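Side-chain contacts in Exo-beta-1,3-glucanase (Streptomyces sp. SirexAA-E, PDB 4PEY), which cleaves beta-1,3-glucans such as laminarin from their non-reducing ends, releasing glucose and laminaribiose as end products: residues 98-102 and 103-107; 87-90 and 91-95; 513-517 and 518-522; 480-483 and 484-488; 264-267 and 268-272. The protein carries 1 engineered substitution. One frame throughout, in Å; residues are numbered along the deposited sequence.

Contacts 1 and 2 lie near bound glycan: Gly98, Asp92 and Thr94 belong to one pocket, Thr105 and Gln106 to another. Their centres are 21 Å apart, and Asn107 ND2 packs 3.6 Å from Val95 CG1. Contact 1 also reaches the catalytic cleft, the side chain of Thr105 lying about 4 Å from that of Trp152, a substrate-binding residue. Contacts 3 and 4 are neighbouring turns whose centres are 7 Å apart; Gln513 O and Val482 N, at 2.8 Å, probably form a hydrogen bond between them. Contact 5 is remote, its centre 45 Å from that of contact 3. Contacts 3, 4 and 5 lie away from the annotated sites.

Contact 1: residues 98-102 and 103-107; sequences GWFDG and NATQN. With BGC (beta-D-glucopyranose), chain C.
Trp99 NE1 donates to Asn107 OD1 at 2.9 Å with an N-H...O angle of 163°. The oxygen sits at the indole edge in the ring plane, and the nitrogen lies in the carbonyl plane of the amide. Asn107 ND2 is used separately, donating to Ala127 O, so both ends of this buried amide are engaged. A type I' turn from Phe100 to Asn103 closes when Asn103 N donates to Phe100 O at 3.1 Å. The Asn103 carboxamide swings anti to the backbone N (chi1 -178°), which lets OD1 accept twice: from Thr105 N at 2.9 Å, forming an Asx turn, and from Thr105 OG1 at 2.6 Å, tilted 23° from the carbonyl plane. These turns build a loop between strands 87-94 and 110-113 of the first of the two parallel beta-helices of this GH55 enzyme. Gly98 CA lies 3.3 Å from O5 of the chain C glucose, while Thr105 and Gln106 border glycan in a second pocket. With an alanine in place of Asn103, Thr105 N and OG1 would probably lose their shared acceptor, freeing the threonine hydroxyl to turn. The Phe100 ring lies alongside Asn103, CD2 being 3.6 Å from CB, and its CZ is 3.5 Å from Gln106 NE2. Gln106 OE1, over one face of that ring, accepts from Gln49 NE2.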
loop_
_atom_site.group_PDB
_atom_site.type_symbol
_atom_site.label_atom_id
_atom_site.label_comp_id
_atom_site.label_asym_id
_atom_site.label_seq_id
_atom_site.Cartn_x
_atom_site.Cartn_y
_atom_site.Cartn_z
ATOM N N GLY A 98 -2.142 21.575 -3.431
ATOM C CA GLY A 98 -2.693 22.793 -4.008
ATOM C C GLY A 98 -3.974 22.571 -4.800
ATOM O O GLY A 98 -4.901 23.381 -4.736
ATOM N N TRP A 99 -4.043 21.453 -5.522
ATOM C CA TRP A 99 -5.169 21.202 -6.422
ATOM C C TRP A 99 -6.468 20.983 -5.649
ATOM O O TRP A 99 -7.563 21.147 -6.195
ATOM C CB TRP A 99 -4.885 19.988 -7.315
ATOM C CG TRP A 99 -4.924 18.686 -6.559
ATOM C CD1 TRP A 99 -3.908 18.123 -5.830
ATOM C CD2 TRP A 99 -6.041 17.792 -6.448
ATOM N NE1 TRP A 99 -4.327 16.930 -5.280
ATOM C CE2 TRP A 99 -5.630 16.705 -5.645
ATOM C CE3 TRP A 99 -7.349 17.804 -6.957
ATOM C CZ2 TRP A 99 -6.481 15.643 -5.326
ATOM C CZ3 TRP A 99 -8.192 16.744 -6.646
ATOM C CH2 TRP A 99 -7.753 15.679 -5.836
ATOM N N PHE A 100 -6.339 20.606 -4.379
ATOM C CA PHE A 100 -7.491 20.309 -3.534
ATOM C C PHE A 100 -7.502 21.279 -2.355
ATOM O O PHE A 100 -7.950 20.943 -1.261
ATOM C CB PHE A 100 -7.443 18.848 -3.063
ATOM C CG PHE A 100 -8.790 18.258 -2.701
ATOM C CD1 PHE A 100 -9.925 18.558 -3.437
ATOM C CD2 PHE A 100 -8.902 17.362 -1.648
ATOM C CE1 PHE A 100 -11.157 17.996 -3.105
ATOM C CE2 PHE A 100 -10.128 16.799 -1.307
ATOM C CZ PHE A 100 -11.254 17.110 -2.037
ATOM N N ASP A 101 -6.972 22.477 -2.602
ATOM C CA ASP A 101 -6.980 23.590 -1.653
ATOM C C ASP A 101 -6.424 23.240 -0.275
ATOM O O ASP A 101 -6.981 23.637 0.754
ATOM C CB ASP A 101 -8.396 24.137 -1.510
ATOM C CG ASP A 101 -8.941 24.693 -2.816
ATOM O OD1 ASP A 101 -8.141 25.173 -3.650
ATOM O OD2 ASP A 101 -10.172 24.647 -3.007
ATOM N N GLY A 102 -5.318 22.504 -0.261
ATOM C CA GLY A 102 -4.604 22.225 0.972
ATOM C C GLY A 102 -5.016 20.946 1.673
ATOM O O GLY A 102 -4.409 20.562 2.676
ATOM N N ASN A 103 -6.044 20.285 1.146
ATOM C CA ASN A 103 -6.531 19.013 1.678
ATOM C C ASN A 103 -5.778 17.889 0.968
ATOM O O ASN A 103 -5.926 17.729 -0.235
ATOM C CB ASN A 103 -8.049 18.910 1.456
ATOM C CG ASN A 103 -8.665 17.633 2.023
ATOM O OD1 ASN A 103 -8.002 16.608 2.168
ATOM N ND2 ASN A 103 -9.963 17.692 2.318
ATOM N N ALA A 104 -4.968 17.128 1.702
ATOM C CA ALA A 104 -4.132 16.079 1.100
ATOM C C ALA A 104 -4.770 14.682 1.106
ATOM O O ALA A 104 -4.116 13.706 0.714
ATOM C CB ALA A 104 -2.772 16.018 1.808
ATOM N N THR A 105 -6.035 14.578 1.517
ATOM C CA THR A 105 -6.658 13.265 1.695
ATOM C C THR A 105 -7.102 12.571 0.405
ATOM O O THR A 105 -7.686 11.484 0.468
ATOM C CB THR A 105 -7.895 13.322 2.637
ATOM O OG1 THR A 105 -8.910 14.170 2.076
ATOM C CG2 THR A 105 -7.500 13.810 4.023
ATOM N N GLN A 106 -6.834 13.169 -0.754
ATOM C CA GLN A 106 -7.046 12.440 -2.007
ATOM C C GLN A 106 -5.747 12.331 -2.820
ATOM O O GLN A 106 -5.778 12.060 -4.022
ATOM C CB GLN A 106 -8.182 13.085 -2.826
ATOM C CG GLN A 106 -9.508 12.981 -2.059
ATOM C CD GLN A 106 -10.738 13.487 -2.785
ATOM O OE1 GLN A 106 -10.731 13.721 -3.996
ATOM N NE2 GLN A 106 -11.824 13.639 -2.032
ATOM N N ASN A 107 -4.607 12.500 -2.151
ATOM C CA ASN A 107 -3.311 12.385 -2.825
ATOM C C ASN A 107 -2.867 10.917 -2.889
ATOM O O ASN A 107 -2.010 10.470 -2.106
ATOM C CB ASN A 107 -2.255 13.254 -2.128
ATOM C CG ASN A 107 -2.376 14.736 -2.501
ATOM O OD1 ASN A 107 -3.198 15.104 -3.345
ATOM N ND2 ASN A 107 -1.558 15.591 -1.873
HETATM C C2 BGC C . 0.114 24.925 -2.616
HETATM C C3 BGC C . 0.944 25.313 -3.832
HETATM C C4 BGC C . 0.067 25.509 -5.068
HETATM C C5 BGC C . -1.122 26.414 -4.757
HETATM C C6 BGC C . -2.050 26.543 -5.973
HETATM C C1 BGC C . -1.098 25.828 -2.433
HETATM O O1 BGC C . -1.907 25.250 -1.422
HETATM O O2 BGC C . 0.936 24.972 -1.464
HETATM O O3 BGC C . 1.892 24.289 -4.055
HETATM O O4 BGC C . 0.840 26.076 -6.108
HETATM O O5 BGC C . -1.842 25.919 -3.641
HETATM O O6 BGC C . -2.470 25.266 -6.425
#

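Contact 2: residues 87-90 and 91-95; sequences TTFN and GDVTV. With BGC (beta-D-glucopyranose), chain B.
Phe89 carries its ring beside its backbone N (chi1 -72°), and Val93 sets CG2 anti to its own carbonyl carbon (chi1 172° to CG1), bringing the side chains together across the corner of the chain. One methyl does the touching: Val93 CG2 is 3.8 Å from Phe89 CE2 and 3.9 Å from Phe89 CD2, oblique to the ring. Between them the chain bends at Gly91, whose phi of 148° would press a CB against Asn90 O. Leu117 on strand 116-118 packs against both apolar side chains. Asn90 starts off away from Gly91-Val95, though its CB touches Gly91 N; its OD1 accepts from Asn118 ND2 and its ND2 donates to Asn65 OD1, linking three successive coils of the beta-helix. Thr94 CG2 lies 3.7 Å from O2 of the chain B glucose. Asp92 OD1 accepts from Val120 N, while OD2 contacts the sugar C4 at 3.9 Å. Past the corner the side chains thus alternate: Val93 joins the apolar packing, Asp92 and Thr94 the sugar pocket.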
loop_
_atom_site.group_PDB
_atom_site.type_symbol
_atom_site.label_atom_id
_atom_site.label_comp_id
_atom_site.label_asym_id
_atom_site.label_seq_id
_atom_site.Cartn_x
_atom_site.Cartn_y
_atom_site.Cartn_z
ATOM N N THR A 87 21.840 7.860 -7.529
ATOM C CA THR A 87 21.010 8.798 -8.281
ATOM C C THR A 87 20.570 9.911 -7.347
ATOM O O THR A 87 19.654 9.727 -6.546
ATOM C CB THR A 87 19.767 8.110 -8.901
ATOM O OG1 THR A 87 20.171 6.888 -9.535
ATOM C CG2 THR A 87 19.124 9.008 -9.944
ATOM N N THR A 88 21.232 11.060 -7.453
ATOM C CA THR A 88 21.052 12.131 -6.486
ATOM C C THR A 88 20.417 13.360 -7.128
ATOM O O THR A 88 20.858 13.822 -8.182
ATOM C CB THR A 88 22.401 12.528 -5.843
ATOM O OG1 THR A 88 22.935 11.409 -5.119
ATOM C CG2 THR A 88 22.219 13.698 -4.878
ATOM N N PHE A 89 19.369 13.870 -6.488
ATOM C CA PHE A 89 18.749 15.132 -6.882
ATOM C C PHE A 89 19.227 16.241 -5.967
ATOM O O PHE A 89 19.052 16.150 -4.744
ATOM C CB PHE A 89 17.214 15.097 -6.779
ATOM C CG PHE A 89 16.512 14.273 -7.834
ATOM C CD1 PHE A 89 17.207 13.485 -8.737
ATOM C CD2 PHE A 89 15.125 14.298 -7.902
ATOM C CE1 PHE A 89 16.529 12.738 -9.699
ATOM C CE2 PHE A 89 14.442 13.555 -8.848
ATOM C CZ PHE A 89 15.143 12.772 -9.747
ATOM N N ASN A 90 19.821 17.282 -6.537
ATOM C CA ASN A 90 19.918 18.542 -5.828
ATOM C C ASN A 90 18.612 19.256 -6.108
ATOM O O ASN A 90 18.437 19.918 -7.137
ATOM C CB ASN A 90 21.150 19.323 -6.261
ATOM C CG ASN A 90 22.415 18.650 -5.801
ATOM O OD1 ASN A 90 22.505 18.217 -4.646
ATOM N ND2 ASN A 90 23.375 18.501 -6.702
ATOM N N GLY A 91 17.666 19.035 -5.203
ATOM C CA GLY A 91 16.283 19.391 -5.435
ATOM C C GLY A 91 15.356 18.431 -4.721
ATOM O O GLY A 91 15.758 17.786 -3.752
ATOM N N ASP A 92 14.121 18.324 -5.216
ATOM C CA ASP A 92 13.032 17.742 -4.448
ATOM C C ASP A 92 12.188 16.766 -5.256
ATOM O O ASP A 92 12.093 16.867 -6.486
ATOM C CB ASP A 92 12.106 18.843 -3.909
ATOM C CG ASP A 92 12.804 19.798 -2.945
ATOM O OD1 ASP A 92 13.819 20.430 -3.326
ATOM O OD2 ASP A 92 12.315 19.935 -1.803
ATOM N N VAL A 93 11.567 15.832 -4.546
ATOM C CA VAL A 93 10.471 15.041 -5.086
ATOM C C VAL A 93 9.254 15.411 -4.238
ATOM O O VAL A 93 9.122 14.988 -3.086
ATOM C CB VAL A 93 10.769 13.526 -5.048
ATOM C CG1 VAL A 93 9.542 12.734 -5.429
ATOM C CG2 VAL A 93 11.918 13.193 -5.995
ATOM N N THR A 94 8.396 16.246 -4.810
ATOM C CA THR A 94 7.368 16.949 -4.053
ATOM C C THR A 94 5.958 16.442 -4.293
ATOM O O THR A 94 5.537 16.306 -5.442
ATOM C CB THR A 94 7.397 18.450 -4.403
ATOM O OG1 THR A 94 8.674 18.992 -4.039
ATOM C CG2 THR A 94 6.274 19.223 -3.692
ATOM N N VAL A 95 5.229 16.170 -3.213
ATOM C CA VAL A 95 3.776 16.090 -3.291
ATOM C C VAL A 95 3.169 17.112 -2.329
ATOM O O VAL A 95 3.510 17.144 -1.138
ATOM C CB VAL A 95 3.241 14.675 -2.967
ATOM C CG1 VAL A 95 1.717 14.660 -2.980
ATOM C CG2 VAL A 95 3.776 13.648 -3.963
HETATM C C2 BGC B . 7.536 22.299 -2.010
HETATM C C3 BGC B . 8.632 22.688 -1.025
HETATM C C4 BGC B . 9.921 23.075 -1.753
HETATM C C5 BGC B . 9.634 24.064 -2.879
HETATM C C6 BGC B . 10.871 24.309 -3.737
HETATM C C1 BGC B . 7.381 23.393 -3.058
HETATM O O2 BGC B . 6.308 22.098 -1.328
HETATM O O3 BGC B . 8.866 21.610 -0.153
HETATM O O4 BGC B . 10.831 23.661 -0.843
HETATM O O5 BGC B . 8.615 23.571 -3.721
HETATM O O6 BGC B . 10.725 25.511 -4.460
#

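Contact 3: residues 513-517 and 518-522; sequences QAPVK and PGVKF
Ala514 CB meets two side chains of the returning chain: it lies 3.7 Å from Phe522 CE1, at the ring edge near its plane, and 4.0 Å from Val520 CG1. Val520 also uses its other methyl, CG2 packing 4.1 Å from Pro515 CG as the two side chains cross at about a right angle. With CG1 anti to the backbone N (chi1 173°), the valine spreads one branch to each neighbour. An alanine at Val520 would probably leave both Ala514 CB and the Pro515 ring without their valine partner and open a gap behind the turn. Val482, on the adjacent strand 480-482, packs against Ala514, Pro515 and Phe522, so this small core joins the loop after strand 512-513 to strand 520-529 in the second beta-helix. A type I turn from Lys517 to Val520 makes the reversal, with Val520 N donating to Lys517 O at 3.1 Å and an angle of 161°. Inside the bend a water accepts from Lys517 N at 2.8 Å; Pro515 O, 2.7 Å from that water, and Val520 O compete with other acceptors for its protons. At the outer edge the extended Lys517 chain brings NZ to the carbonyl oxygens of Asp484 and Val486.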
loop_
_atom_site.group_PDB
_atom_site.type_symbol
_atom_site.label_atom_id
_atom_site.label_comp_id
_atom_site.label_asym_id
_atom_site.label_seq_id
_atom_site.Cartn_x
_atom_site.Cartn_y
_atom_site.Cartn_z
ATOM N N GLN A 513 -12.980 -7.300 16.244
ATOM C CA GLN A 513 -13.702 -8.426 16.830
ATOM C C GLN A 513 -12.768 -9.628 16.843
ATOM O O GLN A 513 -12.131 -9.928 15.827
ATOM C CB GLN A 513 -14.990 -8.748 16.047
ATOM C CG GLN A 513 -15.808 -9.886 16.660
ATOM C CD GLN A 513 -16.979 -10.336 15.795
ATOM O OE1 GLN A 513 -16.995 -10.135 14.577
ATOM N NE2 GLN A 513 -17.963 -10.960 16.426
ATOM N N ALA A 514 -12.664 -10.298 17.991
ATOM C CA ALA A 514 -11.731 -11.415 18.135
ATOM C C ALA A 514 -12.144 -12.313 19.290
ATOM O O ALA A 514 -12.832 -11.867 20.206
ATOM C CB ALA A 514 -10.297 -10.900 18.352
ATOM N N PRO A 515 -11.730 -13.587 19.251
ATOM C CA PRO A 515 -11.962 -14.410 20.439
ATOM C C PRO A 515 -11.114 -13.923 21.609
ATOM O O PRO A 515 -10.085 -13.271 21.395
ATOM C CB PRO A 515 -11.539 -15.809 19.986
ATOM C CG PRO A 515 -10.534 -15.560 18.896
ATOM C CD PRO A 515 -11.053 -14.337 18.175
ATOM N N VAL A 516 -11.553 -14.221 22.825
ATOM C CA VAL A 516 -10.779 -13.912 24.015
ATOM C C VAL A 516 -9.991 -15.159 24.413
ATOM O O VAL A 516 -10.519 -16.059 25.069
ATOM C CB VAL A 516 -11.682 -13.432 25.171
ATOM C CG1 VAL A 516 -10.844 -13.066 26.375
ATOM C CG2 VAL A 516 -12.504 -12.232 24.719
ATOM N N LYS A 517 -8.734 -15.200 23.973
ATOM C CA LYS A 517 -7.850 -16.352 24.123
ATOM C C LYS A 517 -6.438 -15.839 24.389
ATOM O O LYS A 517 -6.057 -14.789 23.870
ATOM C CB LYS A 517 -7.858 -17.238 22.863
ATOM C CG LYS A 517 -9.195 -17.898 22.528
ATOM C CD LYS A 517 -9.102 -18.698 21.222
ATOM C CE LYS A 517 -10.427 -19.362 20.865
ATOM N NZ LYS A 517 -10.339 -20.166 19.610
ATOM N N PRO A 518 -5.654 -16.578 25.189
ATOM C CA PRO A 518 -4.313 -16.133 25.585
ATOM C C PRO A 518 -3.394 -15.835 24.405
ATOM O O PRO A 518 -2.549 -14.947 24.507
ATOM C CB PRO A 518 -3.770 -17.322 26.390
ATOM C CG PRO A 518 -4.971 -18.057 26.846
ATOM C CD PRO A 518 -6.018 -17.864 25.809
ATOM N N GLY A 519 -3.564 -16.560 23.306
ATOM C CA GLY A 519 -2.683 -16.415 22.161
ATOM C C GLY A 519 -3.161 -15.423 21.114
ATOM O O GLY A 519 -2.492 -15.225 20.101
ATOM N N VAL A 520 -4.306 -14.787 21.369
ATOM C CA VAL A 520 -4.856 -13.786 20.457
ATOM C C VAL A 520 -4.703 -12.423 21.119
ATOM O O VAL A 520 -5.414 -12.103 22.065
ATOM C CB VAL A 520 -6.339 -14.077 20.119
ATOM C CG1 VAL A 520 -6.953 -12.941 19.301
ATOM C CG2 VAL A 520 -6.457 -15.405 19.381
ATOM N N LYS A 521 -3.755 -11.629 20.632
ATOM C CA LYS A 521 -3.339 -10.423 21.339
ATOM C C LYS A 521 -3.323 -9.198 20.450
ATOM O O LYS A 521 -2.935 -9.277 19.282
ATOM C CB LYS A 521 -1.941 -10.622 21.950
ATOM C CG LYS A 521 -1.872 -11.770 22.939
ATOM C CD LYS A 521 -0.558 -11.813 23.704
ATOM C CE LYS A 521 0.631 -11.905 22.791
ATOM N NZ LYS A 521 1.868 -12.110 23.599
ATOM N N PHE A 522 -3.735 -8.063 21.011
ATOM C CA PHE A 522 -3.637 -6.784 20.306
ATOM C C PHE A 522 -2.944 -5.728 21.141
ATOM O O PHE A 522 -3.046 -5.714 22.376
ATOM C CB PHE A 522 -5.024 -6.278 19.878
ATOM C CG PHE A 522 -5.653 -7.115 18.811
ATOM C CD1 PHE A 522 -6.588 -8.083 19.134
ATOM C CD2 PHE A 522 -5.275 -6.967 17.483
ATOM C CE1 PHE A 522 -7.152 -8.878 18.149
ATOM C CE2 PHE A 522 -5.832 -7.761 16.494
ATOM C CZ PHE A 522 -6.779 -8.708 16.824
HETATM O O HOH W 1 -7.968 -12.626 23.026
#

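Contact 4: residues 480-483 and 484-488; sequences YKVD and DSVTT
The carboxylates of Asp483 and Asp484, neighbours at the bend, are used differently. Asp483 is gripped through both oxygens, OD1 accepting from Gln444 NE2 and OD2 from Ser446 OG, whereas Asp484 OD1 accepts from a water at 2.8 Å. That water also donates to Val482 O at 2.7 Å and accepts from Lys481 NZ at 3.0 Å. Lys481 NZ and Asp484 OD1, 4.9 Å apart, thus meet through solvent without direct contact, though their opposite charges probably still favour the pairing. Beneath this polar layer Val482 CG1, anti to its backbone N (chi1 -180°), packs 3.7 Å from Val486 CB, the side chains crossing nearly perpendicularly. Val486 CB also approaches Asp483 O to 3.4 Å. Val486 N donates to Asp483 O at 3.1 Å, and this bond closes a type I beta turn, Asp483 to Val486, that takes the chain off strand 480-482 towards strand 489-498, a corner between two faces of the second parallel beta-helix.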
loop_
_atom_site.group_PDB
_atom_site.type_symbol
_atom_site.label_atom_id
_atom_site.label_comp_id
_atom_site.label_asym_id
_atom_site.label_seq_id
_atom_site.Cartn_x
_atom_site.Cartn_y
_atom_site.Cartn_z
ATOM N N TYR A 480 -11.889 -5.261 11.345
ATOM C CA TYR A 480 -10.863 -6.287 11.452
ATOM C C TYR A 480 -11.389 -7.381 12.366
ATOM O O TYR A 480 -11.536 -7.178 13.572
ATOM C CB TYR A 480 -9.569 -5.679 11.984
ATOM C CG TYR A 480 -8.313 -6.528 11.926
ATOM C CD1 TYR A 480 -8.055 -7.496 12.896
ATOM C CD2 TYR A 480 -7.340 -6.297 10.953
ATOM C CE1 TYR A 480 -6.878 -8.246 12.870
ATOM C CE2 TYR A 480 -6.170 -7.037 10.910
ATOM C CZ TYR A 480 -5.932 -8.000 11.882
ATOM O OH TYR A 480 -4.758 -8.723 11.853
ATOM N N LYS A 481 -11.694 -8.528 11.767
ATOM C CA LYS A 481 -12.279 -9.657 12.469
ATOM C C LYS A 481 -11.349 -10.857 12.453
ATOM O O LYS A 481 -10.942 -11.316 11.387
ATOM C CB LYS A 481 -13.613 -10.059 11.839
ATOM C CG LYS A 481 -14.199 -11.329 12.457
ATOM C CD LYS A 481 -15.380 -11.857 11.685
ATOM C CE LYS A 481 -15.923 -13.140 12.313
ATOM N NZ LYS A 481 -16.574 -12.924 13.642
ATOM N N VAL A 482 -11.024 -11.358 13.640
ATOM C CA VAL A 482 -10.341 -12.634 13.789
ATOM C C VAL A 482 -11.400 -13.669 14.136
ATOM O O VAL A 482 -12.122 -13.506 15.125
ATOM C CB VAL A 482 -9.257 -12.571 14.883
ATOM C CG1 VAL A 482 -8.541 -13.912 15.030
ATOM C CG2 VAL A 482 -8.260 -11.453 14.564
ATOM N N ASP A 483 -11.511 -14.716 13.321
ATOM C CA ASP A 483 -12.528 -15.743 13.554
ATOM C C ASP A 483 -12.418 -16.352 14.951
ATOM O O ASP A 483 -11.315 -16.493 15.490
ATOM C CB ASP A 483 -12.428 -16.851 12.507
ATOM C CG ASP A 483 -12.947 -16.426 11.152
ATOM O OD1 ASP A 483 -13.453 -15.285 11.028
ATOM O OD2 ASP A 483 -12.859 -17.249 10.216
ATOM N N ASP A 484 -13.562 -16.713 15.528
ATOM C CA ASP A 484 -13.591 -17.287 16.873
ATOM C C ASP A 484 -12.761 -18.566 16.992
ATOM O O ASP A 484 -12.245 -18.875 18.063
ATOM C CB ASP A 484 -15.035 -17.566 17.304
ATOM C CG ASP A 484 -15.823 -16.295 17.553
ATOM O OD1 ASP A 484 -15.189 -15.238 17.785
ATOM O OD2 ASP A 484 -17.073 -16.352 17.529
ATOM N N SER A 485 -12.624 -19.301 15.891
ATOM C CA SER A 485 -11.913 -20.580 15.902
ATOM C C SER A 485 -10.389 -20.422 15.958
ATOM O O SER A 485 -9.672 -21.369 16.282
ATOM C CB SER A 485 -12.300 -21.407 14.672
ATOM O OG SER A 485 -12.038 -20.695 13.474
ATOM N N VAL A 486 -9.899 -19.228 15.642
ATOM C CA VAL A 486 -8.458 -18.960 15.643
ATOM C C VAL A 486 -7.870 -19.031 17.060
ATOM O O VAL A 486 -8.505 -18.581 18.015
ATOM C CB VAL A 486 -8.175 -17.577 15.013
ATOM C CG1 VAL A 486 -6.730 -17.147 15.225
ATOM C CG2 VAL A 486 -8.529 -17.596 13.530
ATOM N N THR A 487 -6.663 -19.588 17.194
ATOM C CA THR A 487 -6.006 -19.764 18.487
ATOM C C THR A 487 -4.887 -18.736 18.731
ATOM O O THR A 487 -4.630 -18.323 19.866
ATOM C CB THR A 487 -5.425 -21.193 18.592
ATOM O OG1 THR A 487 -6.484 -22.141 18.418
ATOM C CG2 THR A 487 -4.761 -21.426 19.942
ATOM N N THR A 488 -4.198 -18.344 17.659
ATOM C CA THR A 488 -3.052 -17.448 17.766
ATOM C C THR A 488 -3.136 -16.324 16.739
ATOM O O THR A 488 -3.375 -16.576 15.560
ATOM C CB THR A 488 -1.721 -18.220 17.581
ATOM O OG1 THR A 488 -1.701 -19.357 18.454
ATOM C CG2 THR A 488 -0.527 -17.331 17.892
HETATM O O HOH W 2 -16.202 -16.332 13.911
HETATM O O HOH W 3 -14.699 -13.202 15.976
#

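Contact 5: residues 264-267 and 268-272; sequences YVVK and PGATA
Tyr264 extends its ring from strand 263-266, CG anti to the backbone N, and brings OH to 3.7 Å from Ala270 CB. Two residues on, Val266 CG1 reaches that same methyl at 3.7 Å, so Ala270 is approached by a phenol oxygen and an aliphatic branch. Ile275 of helix 272-280 packs against both Tyr264 and Val266. Lys267 then ends the segment: its CB is only 3.4 Å from Pro268 CD, a tight carbon pair, and its chain bends at chi3 (-81°) on the way to Asp19 O, to which NZ donates. The Lys267 carbonyl oxygen accepts from Ala270 N at 3.1 Å with an N-H...O angle of 155°. This closes a type II beta turn in which Gly269 takes the positive phi, 111°. Beyond it Thr271 is the N-cap of helix 272-280, OG1 accepting from Thr274 N. Chemically, the turn bond and the threonine cap are polar links that, with the apolar contacts of Ala270 and Ile275 to the strand, probably hold the strand-to-helix connection.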
loop_
_atom_site.group_PDB
_atom_site.type_symbol
_atom_site.label_atom_id
_atom_site.label_comp_id
_atom_site.label_asym_id
_atom_site.label_seq_id
_atom_site.Cartn_x
_atom_site.Cartn_y
_atom_site.Cartn_z
ATOM N N TYR A 264 8.915 -10.672 -19.719
ATOM C CA TYR A 264 7.973 -10.252 -20.749
ATOM C C TYR A 264 7.569 -8.818 -20.435
ATOM O O TYR A 264 7.035 -8.543 -19.359
ATOM C CB TYR A 264 6.742 -11.166 -20.799
ATOM C CG TYR A 264 5.678 -10.708 -21.776
ATOM C CD1 TYR A 264 6.000 -10.375 -23.082
ATOM C CD2 TYR A 264 4.345 -10.623 -21.392
ATOM C CE1 TYR A 264 5.019 -9.961 -23.978
ATOM C CE2 TYR A 264 3.366 -10.207 -22.277
ATOM C CZ TYR A 264 3.705 -9.878 -23.568
ATOM O OH TYR A 264 2.728 -9.471 -24.453
ATOM N N VAL A 265 7.864 -7.907 -21.355
ATOM C CA VAL A 265 7.555 -6.498 -21.169
ATOM C C VAL A 265 6.142 -6.260 -21.669
ATOM O O VAL A 265 5.898 -6.209 -22.876
ATOM C CB VAL A 265 8.572 -5.601 -21.902
ATOM C CG1 VAL A 265 8.220 -4.127 -21.752
ATOM C CG2 VAL A 265 9.978 -5.870 -21.370
ATOM N N VAL A 266 5.208 -6.163 -20.725
ATOM C CA VAL A 266 3.789 -6.050 -21.045
ATOM C C VAL A 266 3.458 -4.620 -21.451
ATOM O O VAL A 266 3.793 -3.669 -20.743
ATOM C CB VAL A 266 2.896 -6.461 -19.853
ATOM C CG1 VAL A 266 1.433 -6.545 -20.288
ATOM C CG2 VAL A 266 3.362 -7.784 -19.257
ATOM N N LYS A 267 2.809 -4.482 -22.600
ATOM C CA LYS A 267 2.404 -3.186 -23.115
ATOM C C LYS A 267 0.937 -3.243 -23.537
ATOM O O LYS A 267 0.404 -4.331 -23.757
ATOM C CB LYS A 267 3.322 -2.772 -24.275
ATOM C CG LYS A 267 4.669 -2.251 -23.782
ATOM C CD LYS A 267 5.632 -1.897 -24.899
ATOM C CE LYS A 267 6.330 -3.122 -25.427
ATOM N NZ LYS A 267 7.498 -2.731 -26.267
ATOM N N PRO A 268 0.268 -2.078 -23.603
ATOM C CA PRO A 268 -1.136 -2.010 -24.025
ATOM C C PRO A 268 -1.412 -2.876 -25.247
ATOM O O PRO A 268 -0.658 -2.819 -26.222
ATOM C CB PRO A 268 -1.323 -0.528 -24.345
ATOM C CG PRO A 268 -0.413 0.150 -23.383
ATOM C CD PRO A 268 0.789 -0.747 -23.240
ATOM N N GLY A 269 -2.454 -3.696 -25.174
ATOM C CA GLY A 269 -2.774 -4.615 -26.250
ATOM C C GLY A 269 -2.542 -6.067 -25.872
ATOM O O GLY A 269 -3.115 -6.969 -26.480
ATOM N N ALA A 270 -1.698 -6.295 -24.870
ATOM C CA ALA A 270 -1.404 -7.655 -24.423
ATOM C C ALA A 270 -2.649 -8.330 -23.868
ATOM O O ALA A 270 -3.450 -7.699 -23.185
ATOM C CB ALA A 270 -0.304 -7.647 -23.372
ATOM N N THR A 271 -2.808 -9.613 -24.169
ATOM C CA THR A 271 -3.912 -10.395 -23.629
ATOM C C THR A 271 -3.456 -11.211 -22.429
ATOM O O THR A 271 -2.264 -11.474 -22.259
ATOM C CB THR A 271 -4.502 -11.355 -24.679
ATOM O OG1 THR A 271 -3.502 -12.304 -25.073
ATOM C CG2 THR A 271 -4.984 -10.587 -25.901
ATOM N N ALA A 272 -4.405 -11.621 -21.598
ATOM C CA ALA A 272 -4.082 -12.511 -20.497
ATOM C C ALA A 272 -3.522 -13.836 -21.026
ATOM O O ALA A 272 -2.653 -14.433 -20.398
ATOM C CB ALA A 272 -5.301 -12.751 -19.629
#